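Local coordinates for protein DNA polymerase III, beta subunit (Thermotoga maritima, PDB 1VPK) that probably tethers DNA polymerase and other proteins to DNA for processive replication, closing as a head-to-tail homodimer into a ring around the duplex, at residues L108-G113 against F117-M122; K152-A157 against N167-E172; L177-A182 against D254-I259. All coordinates share one frame; numbering follows the deposited sequence.

Contact 1. Residues L108-G113 against F117-M122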
ATOM      1  N   LEU A 108      20.620  14.074 -22.622  1.00 48.12           N
ATOM      2  CA  LEU A 108      20.699  14.959 -21.483  1.00 47.46           C
ATOM      3  C   LEU A 108      21.553  14.283 -20.413  1.00 47.19           C
ATOM      4  O   LEU A 108      21.273  13.141 -20.022  1.00 48.08           O
ATOM      5  CB  LEU A 108      19.294  15.238 -20.902  1.00 46.28           C
ATOM      6  CG  LEU A 108      19.208  16.108 -19.631  1.00 48.36           C
ATOM      7  CD1 LEU A 108      19.597  17.577 -19.912  1.00 48.23           C
ATOM      8  CD2 LEU A 108      17.758  16.073 -19.011  1.00 48.36           C
ATOM      9  N   VAL A 109      22.578  14.982 -19.945  1.00 47.15           N
ATOM     10  CA  VAL A 109      23.448  14.484 -18.909  1.00 47.13           C
ATOM     11  C   VAL A 109      23.078  15.224 -17.629  1.00 47.54           C
ATOM     12  O   VAL A 109      23.053  16.454 -17.588  1.00 48.19           O
ATOM     13  CB  VAL A 109      24.936  14.678 -19.213  1.00 47.30           C
ATOM     14  CG1 VAL A 109      25.765  14.123 -18.055  1.00 48.68           C
ATOM     15  CG2 VAL A 109      25.315  14.066 -20.532  1.00 46.39           C
ATOM     16  N   ILE A 110      22.743  14.459 -16.592  1.00 47.56           N
ATOM     17  CA  ILE A 110      22.264  15.021 -15.299  1.00 48.36           C
ATOM     18  C   ILE A 110      23.236  14.500 -14.243  1.00 48.15           C
ATOM     19  O   ILE A 110      23.272  13.288 -13.977  1.00 46.76           O
ATOM     20  CB  ILE A 110      20.845  14.539 -14.931  1.00 48.36           C
ATOM     21  CG1 ILE A 110      19.817  14.802 -16.057  1.00 50.18           C
ATOM     22  CG2 ILE A 110      20.351  15.220 -13.676  1.00 49.40           C
ATOM     23  CD1 ILE A 110      19.451  13.598 -16.840  1.00 52.43           C
ATOM     24  N   SER A 111      23.992  15.428 -13.643  1.00 49.41           N
ATOM     25  CA  SER A 111      25.082  15.135 -12.730  1.00 49.81           C
ATOM     26  C   SER A 111      24.799  15.743 -11.382  1.00 49.54           C
ATOM     27  O   SER A 111      24.594  16.982 -11.233  1.00 47.96           O
ATOM     28  CB  SER A 111      26.386  15.735 -13.234  1.00 51.05           C
ATOM     29  OG  SER A 111      26.591  15.331 -14.564  1.00 55.81           O
ATOM     30  N   SER A 112      24.855  14.887 -10.385  1.00 48.67           N
ATOM     31  CA  SER A 112      24.627  15.327  -9.046  1.00 48.53           C
ATOM     32  C   SER A 112      25.442  14.490  -8.101  1.00 48.06           C
ATOM     33  O   SER A 112      25.177  13.320  -7.904  1.00 47.07           O
ATOM     34  CB  SER A 112      23.159  15.192  -8.711  1.00 46.77           C
ATOM     35  OG  SER A 112      22.987  15.695  -7.420  1.00 49.28           O
ATOM     36  N   GLY A 113      26.439  15.097  -7.501  1.00 47.42           N
ATOM     37  CA  GLY A 113      27.255  14.372  -6.570  1.00 48.49           C
ATOM     38  C   GLY A 113      27.929  13.187  -7.203  1.00 47.86           C
ATOM     39  O   GLY A 113      28.628  13.340  -8.192  1.00 48.15           O
ATOM     40  N   PHE A 117      23.263  10.455 -14.635  1.00 47.70           N
ATOM     41  CA  PHE A 117      22.238   9.920 -15.502  1.00 47.24           C
ATOM     42  C   PHE A 117      22.475  10.507 -16.909  1.00 48.09           C
ATOM     43  O   PHE A 117      22.808  11.678 -17.038  1.00 46.79           O
ATOM     44  CB  PHE A 117      20.855  10.307 -15.015  1.00 47.01           C
ATOM     45  CG  PHE A 117      20.346   9.517 -13.816  1.00 47.67           C
ATOM     46  CD1 PHE A 117      19.641   8.338 -13.980  1.00 48.09           C
ATOM     47  CD2 PHE A 117      20.513  10.018 -12.509  1.00 51.58           C
ATOM     48  CE1 PHE A 117      19.140   7.628 -12.894  1.00 49.75           C
ATOM     49  CE2 PHE A 117      20.003   9.314 -11.409  1.00 49.08           C
ATOM     50  CZ  PHE A 117      19.306   8.135 -11.601  1.00 50.20           C
ATOM     51  N   ARG A 118      22.324   9.667 -17.943  1.00 48.04           N
ATOM     52  CA  ARG A 118      22.366  10.101 -19.327  1.00 49.81           C
ATOM     53  C   ARG A 118      21.053   9.637 -19.949  1.00 49.72           C
ATOM     54  O   ARG A 118      20.778   8.463 -20.007  1.00 47.96           O
ATOM     55  CB  ARG A 118      23.544   9.482 -20.045  1.00 50.80           C
ATOM     56  CG  ARG A 118      24.836  10.060 -19.621  1.00 53.59           C
ATOM     57  CD  ARG A 118      25.962   9.359 -20.368  0.65 56.97           C
ATOM     58  NE  ARG A 118      27.252   9.332 -19.697  0.65 58.23           N
ATOM     59  CZ  ARG A 118      27.504   8.782 -18.502  0.65 61.09           C
ATOM     60  NH1 ARG A 118      26.540   8.257 -17.725  0.65 62.93           N
ATOM     61  NH2 ARG A 118      28.749   8.791 -18.055  0.65 61.61           N
ATOM     62  N   ILE A 119      20.174  10.592 -20.265  1.00 50.22           N
ATOM     63  CA  ILE A 119      18.806  10.270 -20.678  1.00 49.84           C
ATOM     64  C   ILE A 119      18.641  10.696 -22.139  1.00 49.75           C
ATOM     65  O   ILE A 119      18.891  11.827 -22.484  1.00 49.71           O
ATOM     66  CB  ILE A 119      17.778  11.008 -19.767  1.00 49.87           C
ATOM     67  CG1 ILE A 119      18.050  10.723 -18.274  1.00 51.58           C
ATOM     68  CG2 ILE A 119      16.379  10.622 -20.098  1.00 52.14           C
ATOM     69  CD1 ILE A 119      17.898   9.261 -17.874  1.00 52.03           C
ATOM     70  N   THR A 120      18.253   9.765 -22.999  1.00 49.22           N
ATOM     71  CA  THR A 120      18.012  10.049 -24.410  1.00 49.14           C
ATOM     72  C   THR A 120      16.852  11.109 -24.592  1.00 48.84           C
ATOM     73  O   THR A 120      15.805  11.115 -23.910  1.00 48.09           O
ATOM     74  CB  THR A 120      17.885   8.659 -25.134  0.50 49.47           C
ATOM     75  OG1 THR A 120      17.383   7.671 -24.211  0.50 49.11           O
ATOM     76  CG2 THR A 120      19.246   8.157 -25.518  0.50 47.71           C
ATOM     77  N   THR A 121      17.137  12.125 -25.384  1.00 48.57           N
ATOM     78  CA  THR A 121      16.143  13.171 -25.600  1.00 49.15           C
ATOM     79  C   THR A 121      15.280  12.837 -26.799  1.00 50.13           C
ATOM     80  O   THR A 121      15.720  12.093 -27.684  1.00 47.92           O
ATOM     81  CB  THR A 121      16.826  14.539 -25.838  1.00 49.14           C
ATOM     82  OG1 THR A 121      17.617  14.471 -27.037  1.00 47.98           O
ATOM     83  CG2 THR A 121      17.702  14.868 -24.669  1.00 48.38           C
ATOM     84  N   MET A 122      14.103  13.445 -26.851  1.00 51.55           N
ATOM     85  CA  MET A 122      13.185  13.416 -28.007  1.00 53.62           C
ATOM     86  C   MET A 122      12.995  14.823 -28.631  1.00 52.49           C
ATOM     87  O   MET A 122      13.227  15.857 -27.978  1.00 51.62           O
ATOM     88  CB  MET A 122      11.790  12.986 -27.547  1.00 54.35           C
ATOM     89  CG  MET A 122      11.533  11.490 -27.375  1.00 57.72           C
ATOM     90  SD  MET A 122      10.053  11.229 -26.321  1.00 61.14           S
ATOM     91  CE  MET A 122      10.944  11.333 -24.782  1.00 54.37           C
TER

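Contact 2. Residues K152-A157 against N167-E172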
ATOM      1  N   LYS A 152     -11.767  18.731  -0.183  1.00 51.76           N
ATOM      2  CA  LYS A 152     -13.054  18.415   0.425  1.00 52.29           C
ATOM      3  C   LYS A 152     -14.099  18.002  -0.600  1.00 51.49           C
ATOM      4  O   LYS A 152     -15.100  17.423  -0.223  1.00 51.37           O
ATOM      5  CB  LYS A 152     -13.517  19.569   1.348  1.00 53.37           C
ATOM      6  CG  LYS A 152     -12.895  19.436   2.713  1.00 56.16           C
ATOM      7  CD  LYS A 152     -13.221  20.545   3.654  1.00 61.24           C
ATOM      8  CE  LYS A 152     -12.420  20.351   4.975  1.00 63.62           C
ATOM      9  NZ  LYS A 152     -13.006  21.071   6.175  1.00 67.02           N
ATOM     10  N   VAL A 153     -13.851  18.220  -1.894  1.00 50.89           N
ATOM     11  CA  VAL A 153     -14.828  17.845  -2.911  1.00 51.26           C
ATOM     12  C   VAL A 153     -14.379  16.842  -3.968  1.00 51.68           C
ATOM     13  O   VAL A 153     -15.221  16.135  -4.489  1.00 51.38           O
ATOM     14  CB  VAL A 153     -15.409  19.083  -3.688  1.00 51.13           C
ATOM     15  CG1 VAL A 153     -15.952  20.174  -2.679  1.00 52.16           C
ATOM     16  CG2 VAL A 153     -14.403  19.659  -4.639  1.00 50.02           C
ATOM     17  N   ILE A 154     -13.078  16.821  -4.309  1.00 51.32           N
ATOM     18  CA  ILE A 154     -12.622  16.155  -5.534  1.00 50.82           C
ATOM     19  C   ILE A 154     -12.908  14.655  -5.564  1.00 48.90           C
ATOM     20  O   ILE A 154     -13.138  14.101  -6.613  1.00 50.06           O
ATOM     21  CB  ILE A 154     -11.109  16.447  -5.840  1.00 50.14           C
ATOM     22  CG1 ILE A 154     -10.797  16.132  -7.312  1.00 51.83           C
ATOM     23  CG2 ILE A 154     -10.184  15.733  -4.823  1.00 51.21           C
ATOM     24  CD1 ILE A 154      -9.489  16.722  -7.765  1.00 51.65           C
ATOM     25  N   PHE A 155     -12.932  14.019  -4.409  1.00 49.48           N
ATOM     26  CA  PHE A 155     -13.282  12.599  -4.309  1.00 48.13           C
ATOM     27  C   PHE A 155     -14.657  12.191  -4.838  1.00 48.04           C
ATOM     28  O   PHE A 155     -14.887  11.021  -5.108  1.00 46.06           O
ATOM     29  CB  PHE A 155     -13.187  12.099  -2.875  1.00 47.26           C
ATOM     30  CG  PHE A 155     -14.369  12.499  -2.008  1.00 47.75           C
ATOM     31  CD1 PHE A 155     -14.374  13.719  -1.326  1.00 46.18           C
ATOM     32  CD2 PHE A 155     -15.433  11.634  -1.827  1.00 44.96           C
ATOM     33  CE1 PHE A 155     -15.423  14.056  -0.533  1.00 46.17           C
ATOM     34  CE2 PHE A 155     -16.507  11.975  -1.033  1.00 45.36           C
ATOM     35  CZ  PHE A 155     -16.492  13.195  -0.381  1.00 45.75           C
ATOM     36  N   ALA A 156     -15.592  13.142  -4.919  1.00 48.53           N
ATOM     37  CA  ALA A 156     -16.951  12.816  -5.310  1.00 48.18           C
ATOM     38  C   ALA A 156     -17.136  12.908  -6.853  1.00 49.14           C
ATOM     39  O   ALA A 156     -18.174  12.479  -7.372  1.00 48.85           O
ATOM     40  CB  ALA A 156     -17.920  13.718  -4.579  1.00 47.50           C
ATOM     41  N   ALA A 157     -16.130  13.413  -7.580  1.00 49.34           N
ATOM     42  CA  ALA A 157     -16.202  13.473  -9.040  1.00 50.46           C
ATOM     43  C   ALA A 157     -16.260  12.102  -9.660  1.00 50.97           C
ATOM     44  O   ALA A 157     -15.597  11.183  -9.195  1.00 51.28           O
ATOM     45  CB  ALA A 157     -15.012  14.210  -9.603  1.00 51.43           C
ATOM     46  N   ASN A 167     -17.070  14.359 -14.712  1.00 48.75           N
ATOM     47  CA  ASN A 167     -15.662  14.024 -14.606  1.00 49.15           C
ATOM     48  C   ASN A 167     -14.843  15.312 -14.380  1.00 49.80           C
ATOM     49  O   ASN A 167     -14.073  15.764 -15.251  1.00 49.21           O
ATOM     50  CB  ASN A 167     -15.210  13.310 -15.894  1.00 50.00           C
ATOM     51  CG  ASN A 167     -13.748  12.839 -15.837  1.00 48.23           C
ATOM     52  OD1 ASN A 167     -12.969  13.162 -16.704  1.00 48.58           O
ATOM     53  ND2 ASN A 167     -13.387  12.087 -14.771  1.00 46.21           N
ATOM     54  N   GLY A 168     -15.048  15.917 -13.214  1.00 49.66           N
ATOM     55  CA  GLY A 168     -14.457  17.210 -12.932  1.00 49.72           C
ATOM     56  C   GLY A 168     -15.076  17.890 -11.741  1.00 49.97           C
ATOM     57  O   GLY A 168     -15.897  17.306 -11.009  1.00 51.30           O
ATOM     58  N   VAL A 169     -14.657  19.134 -11.537  1.00 49.78           N
ATOM     59  CA  VAL A 169     -15.142  19.959 -10.457  1.00 49.37           C
ATOM     60  C   VAL A 169     -15.646  21.261 -11.052  1.00 50.53           C
ATOM     61  O   VAL A 169     -14.994  21.879 -11.897  1.00 49.48           O
ATOM     62  CB  VAL A 169     -14.053  20.294  -9.421  1.00 49.27           C
ATOM     63  CG1 VAL A 169     -14.633  21.191  -8.271  1.00 48.84           C
ATOM     64  CG2 VAL A 169     -13.413  19.035  -8.855  1.00 49.12           C
ATOM     65  N   PHE A 170     -16.820  21.648 -10.580  1.00 50.09           N
ATOM     66  CA  PHE A 170     -17.522  22.824 -11.056  1.00 50.47           C
ATOM     67  C   PHE A 170     -17.199  23.979 -10.129  1.00 49.43           C
ATOM     68  O   PHE A 170     -17.301  23.860  -8.900  1.00 50.41           O
ATOM     69  CB  PHE A 170     -19.038  22.519 -11.122  1.00 50.15           C
ATOM     70  CG  PHE A 170     -19.849  23.570 -11.852  1.00 51.52           C
ATOM     71  CD1 PHE A 170     -19.603  23.868 -13.187  1.00 52.04           C
ATOM     72  CD2 PHE A 170     -20.888  24.235 -11.202  1.00 51.93           C
ATOM     73  CE1 PHE A 170     -20.352  24.827 -13.841  1.00 54.12           C
ATOM     74  CE2 PHE A 170     -21.639  25.212 -11.868  1.00 51.94           C
ATOM     75  CZ  PHE A 170     -21.373  25.493 -13.175  1.00 51.15           C
ATOM     76  N   TRP A 171     -16.823  25.106 -10.721  1.00 50.05           N
ATOM     77  CA  TRP A 171     -16.488  26.306  -9.980  1.00 50.09           C
ATOM     78  C   TRP A 171     -17.587  27.329 -10.187  1.00 50.44           C
ATOM     79  O   TRP A 171     -17.918  27.625 -11.325  1.00 49.69           O
ATOM     80  CB  TRP A 171     -15.173  26.909 -10.484  1.00 49.71           C
ATOM     81  CG  TRP A 171     -13.955  26.058 -10.338  1.00 49.83           C
ATOM     82  CD1 TRP A 171     -13.794  24.773 -10.755  1.00 49.63           C
ATOM     83  CD2 TRP A 171     -12.685  26.474  -9.812  1.00 49.44           C
ATOM     84  NE1 TRP A 171     -12.507  24.334 -10.459  1.00 50.59           N
ATOM     85  CE2 TRP A 171     -11.815  25.366  -9.878  1.00 50.75           C
ATOM     86  CE3 TRP A 171     -12.206  27.675  -9.274  1.00 49.61           C
ATOM     87  CZ2 TRP A 171     -10.481  25.435  -9.444  1.00 50.14           C
ATOM     88  CZ3 TRP A 171     -10.911  27.723  -8.793  1.00 49.91           C
ATOM     89  CH2 TRP A 171     -10.054  26.614  -8.905  1.00 50.54           C
ATOM     90  N   GLU A 172     -18.110  27.899  -9.088  1.00 50.95           N
ATOM     91  CA  GLU A 172     -19.041  29.012  -9.139  1.00 51.34           C
ATOM     92  C   GLU A 172     -18.521  30.185  -8.353  1.00 50.75           C
ATOM     93  O   GLU A 172     -18.295  30.092  -7.123  1.00 49.11           O
ATOM     94  CB  GLU A 172     -20.384  28.635  -8.537  1.00 52.71           C
ATOM     95  CG  GLU A 172     -21.151  27.625  -9.338  1.00 56.67           C
ATOM     96  CD  GLU A 172     -22.435  27.245  -8.616  1.00 59.91           C
ATOM     97  OE1 GLU A 172     -23.156  28.135  -8.160  1.00 63.59           O
ATOM     98  OE2 GLU A 172     -22.692  26.048  -8.467  1.00 64.88           O
TER

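Contact 3. Residues L177-A182 against D254-I259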
ATOM      1  N   LEU A 177     -17.038  35.300  -3.105  1.00 48.77           N
ATOM      2  CA  LEU A 177     -17.528  33.936  -2.800  1.00 48.95           C
ATOM      3  C   LEU A 177     -17.135  32.947  -3.890  1.00 49.16           C
ATOM      4  O   LEU A 177     -17.317  33.227  -5.075  1.00 48.92           O
ATOM      5  CB  LEU A 177     -19.055  33.918  -2.643  1.00 49.18           C
ATOM      6  CG  LEU A 177     -19.798  32.704  -2.066  1.00 49.78           C
ATOM      7  CD1 LEU A 177     -19.383  32.477  -0.625  1.00 53.51           C
ATOM      8  CD2 LEU A 177     -21.331  32.933  -2.093  1.00 49.62           C
ATOM      9  N   LEU A 178     -16.614  31.795  -3.464  1.00 48.70           N
ATOM     10  CA  LEU A 178     -16.294  30.688  -4.345  1.00 49.08           C
ATOM     11  C   LEU A 178     -16.902  29.433  -3.786  1.00 48.79           C
ATOM     12  O   LEU A 178     -16.791  29.153  -2.591  1.00 47.71           O
ATOM     13  CB  LEU A 178     -14.776  30.470  -4.425  1.00 49.73           C
ATOM     14  CG  LEU A 178     -14.250  29.247  -5.174  1.00 49.32           C
ATOM     15  CD1 LEU A 178     -14.506  29.406  -6.643  1.00 49.85           C
ATOM     16  CD2 LEU A 178     -12.752  29.065  -4.944  1.00 51.07           C
ATOM     17  N   ARG A 179     -17.527  28.682  -4.679  1.00 48.84           N
ATOM     18  CA  ARG A 179     -18.078  27.381  -4.383  1.00 48.80           C
ATOM     19  C   ARG A 179     -17.534  26.412  -5.392  1.00 48.91           C
ATOM     20  O   ARG A 179     -17.496  26.698  -6.573  1.00 47.79           O
ATOM     21  CB  ARG A 179     -19.602  27.411  -4.493  1.00 49.41           C
ATOM     22  CG  ARG A 179     -20.301  26.065  -4.314  1.00 49.91           C
ATOM     23  CD  ARG A 179     -21.840  26.161  -4.520  1.00 47.69           C
ATOM     24  NE  ARG A 179     -22.537  26.931  -3.499  1.00 50.39           N
ATOM     25  CZ  ARG A 179     -23.878  26.982  -3.398  1.00 48.55           C
ATOM     26  NH1 ARG A 179     -24.644  26.294  -4.228  1.00 48.27           N
ATOM     27  NH2 ARG A 179     -24.443  27.682  -2.458  1.00 45.49           N
ATOM     28  N   LEU A 180     -17.144  25.247  -4.891  1.00 48.62           N
ATOM     29  CA  LEU A 180     -16.753  24.138  -5.680  1.00 48.31           C
ATOM     30  C   LEU A 180     -17.722  22.996  -5.478  1.00 47.33           C
ATOM     31  O   LEU A 180     -18.144  22.744  -4.357  1.00 45.79           O
ATOM     32  CB  LEU A 180     -15.370  23.670  -5.244  1.00 48.98           C
ATOM     33  CG  LEU A 180     -14.197  24.624  -5.396  1.00 50.84           C
ATOM     34  CD1 LEU A 180     -12.890  23.868  -5.012  1.00 50.69           C
ATOM     35  CD2 LEU A 180     -14.136  25.178  -6.833  1.00 49.16           C
ATOM     36  N   VAL A 181     -18.046  22.298  -6.563  1.00 46.89           N
ATOM     37  CA  VAL A 181     -18.995  21.191  -6.520  1.00 47.90           C
ATOM     38  C   VAL A 181     -18.484  20.036  -7.351  1.00 47.83           C
ATOM     39  O   VAL A 181     -17.969  20.230  -8.427  1.00 47.54           O
ATOM     40  CB  VAL A 181     -20.390  21.586  -7.070  1.00 47.51           C
ATOM     41  CG1 VAL A 181     -21.460  20.526  -6.679  1.00 48.17           C
ATOM     42  CG2 VAL A 181     -20.819  22.908  -6.515  1.00 48.37           C
ATOM     43  N   ALA A 182     -18.654  18.829  -6.844  1.00 47.81           N
ATOM     44  CA  ALA A 182     -18.320  17.642  -7.607  1.00 48.33           C
ATOM     45  C   ALA A 182     -19.336  16.580  -7.307  1.00 47.74           C
ATOM     46  O   ALA A 182     -19.840  16.496  -6.168  1.00 46.48           O
ATOM     47  CB  ALA A 182     -16.886  17.135  -7.252  1.00 49.00           C
ATOM     48  N   ASP A 254     -27.861  20.498 -12.869  1.00 49.59           N
ATOM     49  CA  ASP A 254     -28.490  21.403 -11.917  1.00 50.25           C
ATOM     50  C   ASP A 254     -28.576  20.710 -10.561  1.00 50.11           C
ATOM     51  O   ASP A 254     -29.615  20.218 -10.146  1.00 49.30           O
ATOM     52  CB  ASP A 254     -29.881  21.825 -12.427  1.00 50.46           C
ATOM     53  CG  ASP A 254     -30.455  22.979 -11.641  1.00 53.21           C
ATOM     54  OD1 ASP A 254     -29.793  23.443 -10.685  1.00 57.45           O
ATOM     55  OD2 ASP A 254     -31.569  23.416 -11.964  1.00 56.23           O
ATOM     56  N   TYR A 255     -27.437  20.686  -9.882  1.00 50.33           N
ATOM     57  CA  TYR A 255     -27.221  19.862  -8.706  1.00 49.71           C
ATOM     58  C   TYR A 255     -28.111  20.299  -7.534  1.00 51.27           C
ATOM     59  O   TYR A 255     -28.467  19.492  -6.676  1.00 50.92           O
ATOM     60  CB  TYR A 255     -25.731  19.886  -8.318  1.00 48.17           C
ATOM     61  CG  TYR A 255     -25.246  21.245  -7.893  1.00 46.27           C
ATOM     62  CD1 TYR A 255     -25.337  21.652  -6.565  1.00 47.38           C
ATOM     63  CD2 TYR A 255     -24.724  22.146  -8.820  1.00 44.28           C
ATOM     64  CE1 TYR A 255     -24.934  22.924  -6.174  1.00 47.38           C
ATOM     65  CE2 TYR A 255     -24.340  23.411  -8.435  1.00 42.77           C
ATOM     66  CZ  TYR A 255     -24.424  23.775  -7.111  1.00 44.80           C
ATOM     67  OH  TYR A 255     -24.019  25.002  -6.711  1.00 46.44           O
ATOM     68  N   LYS A 256     -28.489  21.570  -7.513  1.00 52.46           N
ATOM     69  CA  LYS A 256     -29.317  22.113  -6.443  1.00 54.65           C
ATOM     70  C   LYS A 256     -30.641  21.328  -6.259  1.00 54.65           C
ATOM     71  O   LYS A 256     -31.152  21.222  -5.156  1.00 52.95           O
ATOM     72  CB  LYS A 256     -29.572  23.608  -6.687  1.00 54.66           C
ATOM     73  CG  LYS A 256     -28.271  24.468  -6.581  1.00 56.04           C
ATOM     74  CD  LYS A 256     -28.207  25.674  -7.565  1.00 56.78           C
ATOM     75  CE  LYS A 256     -26.936  26.489  -7.356  1.00 56.62           C
ATOM     76  NZ  LYS A 256     -26.544  27.291  -8.536  1.00 57.98           N
ATOM     77  N   ARG A 257     -31.124  20.691  -7.320  1.00 54.97           N
ATOM     78  CA  ARG A 257     -32.334  19.863  -7.196  1.00 55.83           C
ATOM     79  C   ARG A 257     -32.168  18.595  -6.359  1.00 55.84           C
ATOM     80  O   ARG A 257     -33.146  18.000  -5.969  1.00 56.67           O
ATOM     81  CB  ARG A 257     -32.833  19.472  -8.584  1.00 56.47           C
ATOM     82  CG  ARG A 257     -33.234  20.639  -9.483  1.00 55.61           C
ATOM     83  CD  ARG A 257     -32.968  20.238 -10.886  1.00 58.31           C
ATOM     84  NE  ARG A 257     -33.574  21.087 -11.906  1.00 57.78           N
ATOM     85  CZ  ARG A 257     -34.827  20.945 -12.340  1.00 60.83           C
ATOM     86  NH1 ARG A 257     -35.649  20.011 -11.833  1.00 60.11           N
ATOM     87  NH2 ARG A 257     -35.278  21.774 -13.275  1.00 61.44           N
ATOM     88  N   VAL A 258     -30.948  18.155  -6.088  1.00 55.94           N
ATOM     89  CA  VAL A 258     -30.781  17.030  -5.174  1.00 56.75           C
ATOM     90  C   VAL A 258     -30.430  17.448  -3.745  1.00 55.93           C
ATOM     91  O   VAL A 258     -30.240  16.592  -2.863  1.00 56.79           O
ATOM     92  CB  VAL A 258     -29.732  16.025  -5.705  1.00 57.42           C
ATOM     93  CG1 VAL A 258     -30.011  15.741  -7.172  1.00 58.97           C
ATOM     94  CG2 VAL A 258     -28.248  16.526  -5.511  1.00 59.33           C
ATOM     95  N   ILE A 259     -30.260  18.747  -3.525  1.00 53.79           N
ATOM     96  CA  ILE A 259     -29.999  19.240  -2.185  1.00 53.09           C
ATOM     97  C   ILE A 259     -31.358  19.582  -1.568  1.00 52.72           C
ATOM     98  O   ILE A 259     -31.958  20.559  -1.962  1.00 51.31           O
ATOM     99  CB  ILE A 259     -29.089  20.459  -2.209  1.00 52.61           C
ATOM    100  CG1 ILE A 259     -27.767  20.090  -2.892  1.00 51.99           C
ATOM    101  CG2 ILE A 259     -28.873  21.011  -0.785  1.00 51.46           C
ATOM    102  CD1 ILE A 259     -26.884  21.238  -3.065  1.00 51.23           C
TER

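Contact 1. Residues L108-G113 against F117-M122
Ile110 and Phe117 face each other as a hydrogen-bonded antiparallel pair: Ile110 N reaches Phe117 O at 2.8 Å and Phe117 N reaches Ile110 O at 2.9 Å. Leu108 and Ile119 repeat the pattern, with Ile119 N 2.8 Å from Leu108 O in a nearly straight bond. The side chains of both pairs share one face of the sheet, and Ile110 spans them. Its CB sits 4.1 Å from Phe117 O. From there CG1 lies beside the backbone N (chi1 -54°), the side from which the partner strand is bonded, and CD1 extends over the sheet face toward that strand. This methyl passes Phe117 CB at 4.0 Å and ends 3.5 Å from Ile119 CG1, the two isoleucines meeting at a slant. Branched isoleucine suits the site, because one arm can bridge to the next strand while CG2 stands apart from it. The segments belong to a beta hairpin, strands 107-112 and 115-120, at one margin of the N-terminal domain sheet. Strand 115-120 is the outermost within this chain, but Phe117, Arg118 and Ile119 pair antiparallel with a strand of the second subunit, so the sheet continues through the interface. On the other face, the non-hydrogen-bonded pair Val109 and Arg118 lie side by side; in one of the two conformers of the arginine, Arg118 CG is 4.1 Å from Val109 CG2. Beyond the strand, Thr121 lays CG2 3.7 Å from Leu108 N, while its OG1 turns to Asp106 O.

Contact 2. Residues K152-A157 against N167-E172
In Val153, chi1 of -52° places CG2 between the backbone N and the carbonyl carbon, and in Val169, chi1 of 180° sets CG1 opposite the backbone N; these two methyls come to 3.9 Å from each other. The side chains cross at about a right angle, each branch offering one methyl to the other. The second methyl of Val169 is also used, since CG2 approaches Ile154 CG1 at 4.2 Å. Val169 thus works with both arms against the successive residues Val153 and Ile154, a role that suits its compact fork. Farther on, Ala157 turns its single methyl toward the strand, with CB 3.5 Å from Gly168 O. A small residue fits here, close against a backbone carbonyl. Residues 153-157 are held by their own backbone bonds, Ala156 N to Val153 O at 3.0 Å and Ala157 N to Ile154 O at 3.2 Å. In the central domain this part of the chain packs between sheet and helix: Val153 also rests on Ala189 and Ala191 of strand 187-194, and Ile154 on Leu207 and Met210 of helix 207-218. Apart from the Ala157 methyl on a backbone carbonyl, the meeting is of aliphatic carbons, with no polar bond between the two segments; it rests on shape and the burial of apolar surface, which set closeness but little direction.

Contact 3. Residues L177-A182 against D254-I259
Val181 lies over one face of the Tyr255 ring: CG1 stands 4.0 Å from the ring centroid and only 10° off the normal, a CH-pi contact, while CG2 covers the phenol end at 3.8 Å from Tyr255 CZ. Two methyls on one beta-branched residue therefore cover the ring along its length. The opposite face is covered, toward its rim, by CG of Lys256. With chi1 at 65°, Tyr255 holds its ring between its own N and carbonyl carbon, directed at the strand. The hydroxyl reaches Arg179, whose NH1 donates to Tyr255 OH at 2.9 Å in a slightly bent bond. The oxygen lies close to the guanidinium plane, at its edge, although guanidinium and ring are turned 66° apart. Arg179 CD itself passes 3.3 Å from Tyr255 OH, and the bend at chi3 beyond it brings the guanidinium round so that NH1 reaches the same oxygen. Tyr255 opens a short 3-10 turn, 255-258, in the stretch between strand 241-246 and strand 265-270; the turn docks on strand 177-183 of the central domain at the passage to the C-terminal one. Arg179 NE forms a salt bridge with Glu192. Tyr255 OH also lies very close to Glu172 OE2, probably hydrogen-bonded, though the distance is too short to be trusted. A phenylalanine in place of Tyr255 would keep the ring under Val181 but is likely to leave Arg179 NH1 without its acceptor at the ring edge. Lys256 CE passes 3.9 Å from Arg179 NH1; Lys256 NZ stays 4.8 Å from that nitrogen, and a long, weak ion pair with Glu172 may offset the like charges.

How the contacts relate
Along the chain the contacts come in order, each closing before the next opens. Contact 1 lies in the N-terminal domain, its centre 38 Å from that of contact 2 and 47 Å from that of contact 3, and touches neither. Contacts 2 and 3 are close neighbours, centres 10 Å apart, joined through adjacent strands 168-174 and 177-183 of one antiparallel sheet that also includes C-terminal strands such as 368-372. Contact 2 packs residues 152-157 against that sheet, and contact 3 docks on it the 3-10 turn that leads toward the C-terminal domain. Contact 1 instead sits where the sheet extends into the second subunit, so the three sample both the dimer interface and an interdomain junction of the ring.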